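Trans-4-hydroxy-L-proline dehydratase (PDB 6VXC) catalyses, by glycyl-radical chemistry, the dehydration of trans-4-hydroxy-L-proline to (S)-1-pyrroline-5-carboxylate in anaerobic hydroxyproline breakdown. Local coordinates at residues A[34-39]-A[338-343]; A[91-94]-A[100-103]; A[116-119]-A[125-128]; A[344-349]-A[354-359]. All blocks are in the same frame, centred on the assembly; numbering follows the deposited sequence.

Residues 338-349 tie the four contacts together as one continuous run: it meets helix 27-38 in interaction 1 and continues into 344-349 of interaction 4, whose centre lies about 16 Å from that of interaction 1. Interaction 2 sits beside this run, its Glu92 OE1 accepting from Gln341 NE2 at 2.9 Å. Interaction 3, with its centre about 13 Å from that of interaction 4, packs Phe125 and Met117 on Pro345. Interactions 1 and 4 are also joined by the backbone bond from Ala343 N to Tyr357 O, 2.8 Å. Interaction 4 alone approaches the active centre: the side chains of Ser354 and Cys454, the probable thiyl radical site, are about 8 Å apart.

Interaction 1: residues A[34-39]-A[338-343]; sequences EESINA and FNNQPA
The hydroxyl of Ser36 sits between two asparagines and bonds to both. It donates from OG to Asn340 OD1 at 2.8 Å, with a C=O...donor angle of 153° and the donor somewhat tilted from the carbonyl plane. In return it accepts from Asn339 ND2, again 2.8 Å from Ser36 OG, along a nearly straight N-H...O line of 166° that lies close to the plane of the Asn339 amide. Ser36 reaches both because OG points anti to its own backbone N (chi1 -176°), leaning out from the helix toward the two amides. From outside the two segments, Glu92 OE2 accepts from Asn340 ND2, which fixes the flip of that amide and leaves OD1 facing the serine.

In the fold, this is where the last turn of helix 27-38 rests against the C-terminal end region of helix 324-339, two helices nearly 300 residues apart in the pyruvate formate-lyase-like part of the chain.

Two waters add indirect links. One donates to Glu35 OE1 at 2.7 Å and accepts a longer bond, 3.3 Å, from Asn340 ND2. The other donates to two backbone carbonyls, Ser36 O at 2.8 Å and Asn339 O at 2.9 Å, bridging the two main chains. Van der Waals contact is slight: Ile37 lends the methyl CG2, 4.4 Å from Asn339 ND2, at the exposed margin.

Interaction 2: residues A[91-94]-A[100-103]; sequences GEKG and APTY
Tyr103 OH is hydrogen-bonded to Thr291 O of helix 276-293, and the end of the Lys93 side chain comes up against the phenol oxygen. Lys93 CE stands 3.6 Å from Tyr103 OH and Lys93 NZ 3.8 Å, so the lysine touches the phenol oxygen by packing. The two side chains cross at about a right angle, with the lysine chain bent at chi3 (68°) to bring its end round to the hydroxyl.

Nearer the backbone, Pro101 packs beside Lys93. Its CG is the contact atom, 3.6 Å from Lys93 O and 4.0 Å from Lys93 CB, while CD reaches the same CB at 4.1 Å. The ring thus presses on both the carbonyl and the root of the side chain. Gly94 follows closely, its N 4.2 Å from Pro101 CG.

Everything that meets here is buried. Lys93 also packs on Ile288, and both it and Tyr103 touch Pro344. The arrangement is a loop folding back on the short strand that follows it: residues 91-94 come after helix 64-78, turn, and pack against strand 99-101, which pairs in parallel with strand 42-44 through backbone bonds from Ala100 to His42 and Ser44.

Interaction 3: residues A[116-119]-A[125-128]; sequences VMHN and FSVS
His118 and Val127 make the straightest link across this loop: Val127 N donates to His118 ND1 at 2.9 Å, with an N-H...N angle of 173°, and lies almost exactly in the imidazole plane. The ring gets there because CG is anti to the backbone N of His118 (chi1 -177°), swinging it out from the helix alongside residues 125-127. Packing is equally close at the main chain. Phe125 N bonds to Met117 O at 2.9 Å, and Phe125 O takes a CA-H...O contact from His118 CA at 3.1 Å. On this inner side Met117 lays CG against Val127 CG2, 4.0 Å away, the two side chains crossing at about a right angle. Met117 and Phe125 carry on to Pro345, and Ile43 of strand 42-44 adds to the apolar layer.

The other side is looser and wetter. A water donates to His118 O at 2.8 Å and bonds to Ser126 OG at 3.1 Å, sitting over one face of the imidazole. This is the loop joining helix 111-119 to helix 129-143, where Ser128 is the N-cap. Since His118 ND1 serves as an acceptor, the ring is probably neutral, with its proton on NE2.

Interaction 4: residues A[344-349]-A[354-359]; sequences PPKVGI and SSTYTD
Lys346 reaches across to the residues that leave helix 348-353, and its ammonium group fastens the loop of this glycyl radical enzyme that carries Ser354. That loop contains an ST turn, in which Thr356 OG1 accepts from Thr358 N at 2.9 Å, and it overlaps, at Thr356, an inverse gamma turn centred on Ser355.

The hydrogen bonds gather on Lys346 NZ. It donates to Ser354 O at 2.8 Å, to Ser354 OG at 3.0 Å and, more loosely, to Thr356 O at 3.2 Å. Both carbonyls are met off their axes, each at a C=O...donor angle of 143°. Ser354 offers hydroxyl and carbonyl together because OG is trans to its own backbone N (chi1 -175°), which sets both oxygens toward the ammonium group. A water accepts from Lys346 NZ at 2.6 Å and donates to Thr358 O at 2.8 Å, extending the grip to the carbonyl of the residue that closes the ST turn. Four acceptors surround three protons, so at least one is shared or one bond is absent at any moment. The buried charge is met by neutral oxygens; Asp359, nearby but not touching and salt-bridged through OD1 to Arg176, would probably help to stabilise it.

Ser354 OG bonds to a bound glycerol, probably from the crystallisation liquor. The side chain of Ser354 is about 8 Å from that of Cys454, the probable radical cysteine; Thr356 OG1 bonds to Asp788, three residues beyond Gly785, which carries the radical in the active enzyme but not in this structure.

Van der Waals contacts are few: Asp359 OD2 lies 4.2 Å from Pro344 CD.

Interaction 1: residues A[34-39]-A[338-343]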
loop_
_atom_site.group_PDB
_atom_site.type_symbol
_atom_site.label_atom_id
_atom_site.label_comp_id
_atom_site.label_asym_id
_atom_site.label_seq_id
_atom_site.Cartn_x
_atom_site.Cartn_y
_atom_site.Cartn_z
ATOM N N GLU A 34 -18.286 8.790 15.181
ATOM C CA GLU A 34 -18.737 7.763 16.117
ATOM C C GLU A 34 -19.449 6.621 15.386
ATOM O O GLU A 34 -19.311 5.456 15.769
ATOM C CB GLU A 34 -19.631 8.401 17.190
ATOM C CG GLU A 34 -20.044 7.499 18.341
ATOM C CD GLU A 34 -18.907 7.183 19.336
ATOM O OE1 GLU A 34 -17.819 7.799 19.271
ATOM O OE2 GLU A 34 -19.110 6.300 20.194
ATOM N N GLU A 35 -20.233 6.932 14.354
ATOM C CA GLU A 35 -20.800 5.871 13.523
ATOM C C GLU A 35 -19.696 5.018 12.903
ATOM O O GLU A 35 -19.782 3.784 12.878
ATOM C CB GLU A 35 -21.673 6.469 12.426
ATOM C CG GLU A 35 -22.353 5.413 11.562
ATOM C CD GLU A 35 -23.202 6.018 10.460
ATOM O OE1 GLU A 35 -22.734 6.957 9.785
ATOM O OE2 GLU A 35 -24.357 5.588 10.294
ATOM N N SER A 36 -18.655 5.671 12.393
ATOM C CA SER A 36 -17.576 4.981 11.697
ATOM C C SER A 36 -16.828 4.020 12.621
ATOM O O SER A 36 -16.587 2.861 12.268
ATOM C CB SER A 36 -16.628 6.023 11.101
ATOM O OG SER A 36 -15.603 5.419 10.339
ATOM N N ILE A 37 -16.432 4.486 13.807
ATOM C CA ILE A 37 -15.609 3.630 14.648
ATOM C C ILE A 37 -16.424 2.521 15.286
ATOM O O ILE A 37 -15.851 1.533 15.744
ATOM C CB ILE A 37 -14.887 4.426 15.751
ATOM C CG1 ILE A 37 -15.914 5.045 16.707
ATOM C CG2 ILE A 37 -13.990 5.477 15.145
ATOM C CD1 ILE A 37 -15.312 5.650 17.943
ATOM N N ASN A 38 -17.748 2.629 15.292
ATOM C CA ASN A 38 -18.587 1.577 15.857
ATOM C C ASN A 38 -19.087 0.576 14.820
ATOM O O ASN A 38 -19.709 -0.416 15.200
ATOM C CB ASN A 38 -19.794 2.185 16.594
ATOM C CG ASN A 38 -19.414 2.836 17.922
ATOM O OD1 ASN A 38 -18.695 2.261 18.736
ATOM N ND2 ASN A 38 -19.886 4.052 18.130
ATOM N N ALA A 39 -18.839 0.799 13.533
ATOM C CA ALA A 39 -19.327 -0.127 12.519
ATOM C C ALA A 39 -18.595 -1.461 12.598
ATOM O O ALA A 39 -17.375 -1.511 12.758
ATOM C CB ALA A 39 -19.176 0.482 11.129
ATOM N N PHE A 338 -13.212 7.473 4.083
ATOM C CA PHE A 338 -12.109 6.519 3.985
ATOM C C PHE A 338 -12.199 5.468 5.092
ATOM O O PHE A 338 -12.061 4.266 4.843
ATOM C CB PHE A 338 -10.763 7.240 4.081
ATOM C CG PHE A 338 -10.319 7.938 2.824
ATOM C CD1 PHE A 338 -9.802 7.226 1.755
ATOM C CD2 PHE A 338 -10.344 9.334 2.748
ATOM C CE1 PHE A 338 -9.353 7.878 0.623
ATOM C CE2 PHE A 338 -9.907 9.990 1.624
ATOM C CZ PHE A 338 -9.408 9.268 0.557
ATOM N N ASN A 339 -12.422 5.913 6.333
ATOM C CA ASN A 339 -12.438 5.003 7.471
ATOM C C ASN A 339 -13.620 4.044 7.447
ATOM O O ASN A 339 -13.593 3.046 8.174
ATOM C CB ASN A 339 -12.444 5.781 8.796
ATOM C CG ASN A 339 -12.032 4.911 9.980
ATOM O OD1 ASN A 339 -10.886 4.469 10.069
ATOM N ND2 ASN A 339 -12.951 4.693 10.907
ATOM N N ASN A 340 -14.646 4.327 6.645
ATOM C CA ASN A 340 -15.768 3.417 6.461
ATOM C C ASN A 340 -15.494 2.282 5.468
ATOM O O ASN A 340 -16.333 1.382 5.375
ATOM C CB ASN A 340 -17.015 4.191 5.976
ATOM C CG ASN A 340 -17.686 4.993 7.088
ATOM O OD1 ASN A 340 -17.316 4.894 8.248
ATOM N ND2 ASN A 340 -18.694 5.772 6.726
ATOM N N GLN A 341 -14.361 2.284 4.752
ATOM C CA GLN A 341 -14.058 1.281 3.718
ATOM C C GLN A 341 -12.873 0.405 4.119
ATOM O O GLN A 341 -11.712 0.767 3.858
ATOM C CB GLN A 341 -13.766 1.943 2.362
ATOM C CG GLN A 341 -14.601 3.194 2.045
ATOM C CD GLN A 341 -16.093 2.954 2.138
ATOM O OE1 GLN A 341 -16.611 1.938 1.669
ATOM N NE2 GLN A 341 -16.797 3.906 2.734
ATOM N N PRO A 342 -13.104 -0.769 4.691
ATOM C CA PRO A 342 -11.990 -1.692 4.932
ATOM C C PRO A 342 -11.449 -2.256 3.625
ATOM O O PRO A 342 -12.117 -2.267 2.594
ATOM C CB PRO A 342 -12.629 -2.799 5.780
ATOM C CG PRO A 342 -14.061 -2.806 5.326
ATOM C CD PRO A 342 -14.398 -1.352 5.076
ATOM N N ALA A 343 -10.210 -2.716 3.681
ATOM C CA ALA A 343 -9.698 -3.581 2.631
ATOM C C ALA A 343 -10.515 -4.872 2.633
ATOM O O ALA A 343 -10.717 -5.458 3.698
ATOM C CB ALA A 343 -8.214 -3.879 2.858
HETATM O O HOH W 1 -20.183 7.580 9.035
HETATM O O HOH W 2 -15.384 1.666 10.036
#

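Interaction 2: residues A[91-94]-A[100-103]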
loop_
_atom_site.group_PDB
_atom_site.type_symbol
_atom_site.label_atom_id
_atom_site.label_comp_id
_atom_site.label_asym_id
_atom_site.label_seq_id
_atom_site.Cartn_x
_atom_site.Cartn_y
_atom_site.Cartn_z
ATOM N N GLY A 91 -21.542 8.090 -0.571
ATOM C CA GLY A 91 -20.972 6.963 -1.288
ATOM C C GLY A 91 -20.328 5.949 -0.356
ATOM O O GLY A 91 -19.473 6.299 0.467
ATOM N N GLU A 92 -20.743 4.688 -0.468
ATOM C CA GLU A 92 -20.181 3.573 0.286
ATOM C C GLU A 92 -19.868 2.442 -0.691
ATOM O O GLU A 92 -20.621 2.218 -1.641
ATOM C CB GLU A 92 -21.150 3.073 1.378
ATOM C CG GLU A 92 -21.424 4.039 2.547
ATOM C CD GLU A 92 -20.280 4.112 3.570
ATOM O OE1 GLU A 92 -19.464 3.164 3.624
ATOM O OE2 GLU A 92 -20.213 5.113 4.325
ATOM N N LYS A 93 -18.752 1.740 -0.468
ATOM C CA LYS A 93 -18.447 0.583 -1.305
ATOM C C LYS A 93 -19.492 -0.513 -1.126
ATOM O O LYS A 93 -19.993 -1.065 -2.108
ATOM C CB LYS A 93 -17.052 0.040 -0.993
ATOM C CG LYS A 93 -15.896 0.915 -1.458
ATOM C CD LYS A 93 -14.538 0.352 -1.020
ATOM C CE LYS A 93 -14.208 -0.963 -1.745
ATOM N NZ LYS A 93 -13.047 -1.682 -1.152
ATOM N N GLY A 94 -19.828 -0.841 0.122
ATOM C CA GLY A 94 -20.754 -1.905 0.444
ATOM C C GLY A 94 -22.124 -1.399 0.854
ATOM O O GLY A 94 -22.502 -0.256 0.579
ATOM N N ALA A 100 -17.564 -4.818 3.412
ATOM C CA ALA A 100 -16.698 -5.028 2.256
ATOM C C ALA A 100 -17.442 -5.797 1.171
ATOM O O ALA A 100 -18.013 -6.858 1.452
ATOM C CB ALA A 100 -15.442 -5.801 2.643
ATOM N N PRO A 101 -17.451 -5.322 -0.067
ATOM C CA PRO A 101 -17.916 -6.168 -1.169
ATOM C C PRO A 101 -16.968 -7.344 -1.356
ATOM O O PRO A 101 -15.863 -7.376 -0.812
ATOM C CB PRO A 101 -17.884 -5.240 -2.385
ATOM C CG PRO A 101 -17.689 -3.860 -1.831
ATOM C CD PRO A 101 -16.974 -4.017 -0.535
ATOM N N THR A 102 -17.416 -8.324 -2.146
ATOM C CA THR A 102 -16.575 -9.443 -2.550
ATOM C C THR A 102 -16.338 -9.408 -4.049
ATOM O O THR A 102 -17.118 -8.835 -4.814
ATOM C CB THR A 102 -17.177 -10.809 -2.195
ATOM O OG1 THR A 102 -18.403 -10.988 -2.901
ATOM C CG2 THR A 102 -17.417 -10.942 -0.708
ATOM N N TYR A 103 -15.266 -10.073 -4.462
ATOM C CA TYR A 103 -14.760 -9.988 -5.827
ATOM C C TYR A 103 -14.461 -11.393 -6.347
ATOM O O TYR A 103 -13.302 -11.767 -6.541
ATOM C CB TYR A 103 -13.527 -9.081 -5.871
ATOM C CG TYR A 103 -13.805 -7.666 -5.360
ATOM C CD1 TYR A 103 -13.853 -7.398 -3.999
ATOM C CD2 TYR A 103 -14.054 -6.620 -6.237
ATOM C CE1 TYR A 103 -14.122 -6.130 -3.521
ATOM C CE2 TYR A 103 -14.323 -5.326 -5.757
ATOM C CZ TYR A 103 -14.352 -5.093 -4.396
ATOM O OH TYR A 103 -14.624 -3.825 -3.886
#

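Interaction 3: residues A[116-119]-A[125-128]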
loop_
_atom_site.group_PDB
_atom_site.type_symbol
_atom_site.label_atom_id
_atom_site.label_comp_id
_atom_site.label_asym_id
_atom_site.label_seq_id
_atom_site.Cartn_x
_atom_site.Cartn_y
_atom_site.Cartn_z
ATOM N N VAL A 116 -13.444 -19.193 8.169
ATOM C CA VAL A 116 -12.222 -18.716 8.797
ATOM C C VAL A 116 -12.297 -17.211 9.060
ATOM O O VAL A 116 -11.951 -16.741 10.147
ATOM C CB VAL A 116 -11.007 -19.088 7.935
ATOM C CG1 VAL A 116 -9.774 -18.344 8.425
ATOM C CG2 VAL A 116 -10.787 -20.596 7.987
ATOM N N MET A 117 -12.740 -16.433 8.070
ATOM C CA MET A 117 -12.752 -14.984 8.256
ATOM C C MET A 117 -13.796 -14.560 9.281
ATOM O O MET A 117 -13.588 -13.590 10.013
ATOM C CB MET A 117 -12.960 -14.277 6.916
ATOM C CG MET A 117 -14.317 -14.449 6.287
ATOM S SD MET A 117 -14.484 -13.538 4.727
ATOM C CE MET A 117 -13.260 -14.346 3.701
ATOM N N HIS A 118 -14.889 -15.300 9.391
ATOM C CA HIS A 118 -15.888 -14.969 10.397
ATOM C C HIS A 118 -15.366 -15.262 11.796
ATOM O O HIS A 118 -15.636 -14.510 12.736
ATOM C CB HIS A 118 -17.174 -15.747 10.130
ATOM C CG HIS A 118 -18.287 -15.423 11.073
ATOM N ND1 HIS A 118 -19.256 -14.488 10.790
ATOM C CD2 HIS A 118 -18.575 -15.900 12.309
ATOM C CE1 HIS A 118 -20.101 -14.412 11.803
ATOM N NE2 HIS A 118 -19.709 -15.258 12.737
ATOM N N ASN A 119 -14.610 -16.344 11.955
ATOM C CA ASN A 119 -14.246 -16.819 13.275
ATOM C C ASN A 119 -12.811 -16.537 13.677
ATOM O O ASN A 119 -12.487 -16.730 14.845
ATOM C CB ASN A 119 -14.502 -18.329 13.374
ATOM C CG ASN A 119 -15.960 -18.664 13.306
ATOM O OD1 ASN A 119 -16.689 -18.408 14.248
ATOM N ND2 ASN A 119 -16.410 -19.187 12.172
ATOM N N PHE A 125 -14.107 -10.728 9.686
ATOM C CA PHE A 125 -15.251 -10.140 8.996
ATOM C C PHE A 125 -16.468 -11.017 9.256
ATOM O O PHE A 125 -16.417 -12.233 9.023
ATOM C CB PHE A 125 -15.008 -10.059 7.487
ATOM C CG PHE A 125 -14.076 -8.969 7.064
ATOM C CD1 PHE A 125 -12.700 -9.135 7.164
ATOM C CD2 PHE A 125 -14.573 -7.795 6.515
ATOM C CE1 PHE A 125 -11.842 -8.143 6.755
ATOM C CE2 PHE A 125 -13.719 -6.793 6.103
ATOM C CZ PHE A 125 -12.349 -6.969 6.217
ATOM N N SER A 126 -17.570 -10.409 9.686
ATOM C CA SER A 126 -18.788 -11.176 9.917
ATOM C C SER A 126 -19.433 -11.542 8.590
ATOM O O SER A 126 -19.547 -10.704 7.697
ATOM C CB SER A 126 -19.771 -10.386 10.773
ATOM O OG SER A 126 -19.295 -10.332 12.101
ATOM N N VAL A 127 -19.847 -12.799 8.463
ATOM C CA VAL A 127 -20.537 -13.300 7.279
ATOM C C VAL A 127 -21.934 -13.710 7.724
ATOM O O VAL A 127 -22.101 -14.726 8.403
ATOM C CB VAL A 127 -19.791 -14.480 6.640
ATOM C CG1 VAL A 127 -20.462 -14.903 5.335
ATOM C CG2 VAL A 127 -18.327 -14.126 6.420
ATOM N N SER A 128 -22.931 -12.917 7.358
ATOM C CA SER A 128 -24.300 -13.239 7.715
ATOM C C SER A 128 -24.710 -14.545 7.051
ATOM O O SER A 128 -24.130 -14.975 6.048
ATOM C CB SER A 128 -25.241 -12.118 7.289
ATOM O OG SER A 128 -25.292 -12.040 5.873
HETATM O O HOH W 3 -16.769 -11.908 12.947
#

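Interaction 4: residues A[344-349]-A[354-359]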
loop_
_atom_site.group_PDB
_atom_site.type_symbol
_atom_site.label_atom_id
_atom_site.label_comp_id
_atom_site.label_asym_id
_atom_site.label_seq_id
_atom_site.Cartn_x
_atom_site.Cartn_y
_atom_site.Cartn_z
ATOM N N PRO A 344 -11.036 -5.314 1.490
ATOM C CA PRO A 344 -11.868 -6.518 1.496
ATOM C C PRO A 344 -11.120 -7.702 2.049
ATOM O O PRO A 344 -9.874 -7.756 2.009
ATOM C CB PRO A 344 -12.229 -6.699 0.011
ATOM C CG PRO A 344 -12.222 -5.313 -0.531
ATOM C CD PRO A 344 -11.077 -4.625 0.191
ATOM N N PRO A 345 -11.831 -8.701 2.572
ATOM C CA PRO A 345 -11.191 -9.738 3.386
ATOM C C PRO A 345 -10.125 -10.526 2.634
ATOM O O PRO A 345 -10.283 -10.872 1.464
ATOM C CB PRO A 345 -12.364 -10.639 3.795
ATOM C CG PRO A 345 -13.415 -10.369 2.767
ATOM C CD PRO A 345 -13.274 -8.925 2.424
ATOM N N LYS A 346 -9.032 -10.804 3.338
ATOM C CA LYS A 346 -7.916 -11.603 2.867
ATOM C C LYS A 346 -7.842 -12.918 3.636
ATOM O O LYS A 346 -8.225 -12.996 4.806
ATOM C CB LYS A 346 -6.600 -10.839 3.045
ATOM C CG LYS A 346 -6.609 -9.403 2.519
ATOM C CD LYS A 346 -5.661 -8.518 3.365
ATOM C CE LYS A 346 -5.763 -7.052 2.978
ATOM N NZ LYS A 346 -5.148 -6.137 3.976
ATOM N N VAL A 347 -7.304 -13.944 2.982
ATOM C CA VAL A 347 -7.039 -15.225 3.618
ATOM C C VAL A 347 -5.636 -15.663 3.238
ATOM O O VAL A 347 -4.970 -15.047 2.407
ATOM C CB VAL A 347 -8.066 -16.312 3.233
ATOM C CG1 VAL A 347 -9.446 -15.952 3.759
ATOM C CG2 VAL A 347 -8.084 -16.542 1.706
ATOM N N GLY A 348 -5.184 -16.729 3.889
ATOM C CA GLY A 348 -3.915 -17.334 3.519
ATOM C C GLY A 348 -2.761 -16.356 3.587
ATOM O O GLY A 348 -2.667 -15.528 4.500
ATOM N N ILE A 349 -1.871 -16.448 2.595
ATOM C CA ILE A 349 -0.641 -15.658 2.607
ATOM C C ILE A 349 -0.936 -14.162 2.458
ATOM O O ILE A 349 -0.231 -13.320 3.019
ATOM C CB ILE A 349 0.330 -16.142 1.515
ATOM C CG1 ILE A 349 0.604 -17.650 1.638
ATOM C CG2 ILE A 349 1.627 -15.344 1.584
ATOM C CD1 ILE A 349 1.193 -18.047 2.955
ATOM N N SER A 354 -0.361 -8.741 4.761
ATOM C CA SER A 354 -1.051 -7.465 4.894
ATOM C C SER A 354 -2.154 -7.625 5.949
ATOM O O SER A 354 -3.337 -7.516 5.673
ATOM C CB SER A 354 -1.624 -7.004 3.552
ATOM O OG SER A 354 -2.204 -5.711 3.649
ATOM N N SER A 355 -1.757 -7.833 7.205
ATOM C CA SER A 355 -2.697 -8.272 8.237
ATOM C C SER A 355 -3.338 -7.050 8.908
ATOM O O SER A 355 -3.026 -6.681 10.041
ATOM C CB SER A 355 -1.979 -9.177 9.234
ATOM O OG SER A 355 -2.891 -9.795 10.123
ATOM N N THR A 356 -4.297 -6.444 8.201
ATOM C CA THR A 356 -4.907 -5.196 8.642
ATOM C C THR A 356 -6.248 -5.021 7.949
ATOM O O THR A 356 -6.464 -5.547 6.855
ATOM C CB THR A 356 -4.008 -3.991 8.323
ATOM O OG1 THR A 356 -4.651 -2.783 8.751
ATOM C CG2 THR A 356 -3.765 -3.892 6.812
ATOM N N TYR A 357 -7.141 -4.263 8.593
ATOM C CA TYR A 357 -8.345 -3.769 7.927
ATOM C C TYR A 357 -8.063 -2.572 7.021
ATOM O O TYR A 357 -8.890 -2.255 6.162
ATOM C CB TYR A 357 -9.417 -3.344 8.950
ATOM C CG TYR A 357 -10.050 -4.432 9.795
ATOM C CD1 TYR A 357 -11.012 -5.294 9.271
ATOM C CD2 TYR A 357 -9.705 -4.581 11.131
ATOM C CE1 TYR A 357 -11.600 -6.295 10.066
ATOM C CE2 TYR A 357 -10.275 -5.560 11.935
ATOM C CZ TYR A 357 -11.222 -6.422 11.400
ATOM O OH TYR A 357 -11.783 -7.387 12.210
ATOM N N THR A 358 -6.959 -1.860 7.226
ATOM C CA THR A 358 -6.717 -0.642 6.458
ATOM C C THR A 358 -6.341 -0.989 5.015
ATOM O O THR A 358 -5.867 -2.089 4.720
ATOM C CB THR A 358 -5.632 0.209 7.124
ATOM O OG1 THR A 358 -4.381 -0.493 7.145
ATOM C CG2 THR A 358 -6.028 0.535 8.571
ATOM N N ASP A 359 -6.573 -0.030 4.104
ATOM C CA ASP A 359 -6.334 -0.235 2.678
ATOM C C ASP A 359 -5.344 0.774 2.112
ATOM O O ASP A 359 -5.334 1.000 0.901
ATOM C CB ASP A 359 -7.649 -0.179 1.882
ATOM C CG ASP A 359 -7.654 -1.116 0.654
ATOM O OD1 ASP A 359 -6.643 -1.792 0.375
ATOM O OD2 ASP A 359 -8.696 -1.167 -0.024
HETATM O O HOH W 4 -4.872 -3.802 2.758
#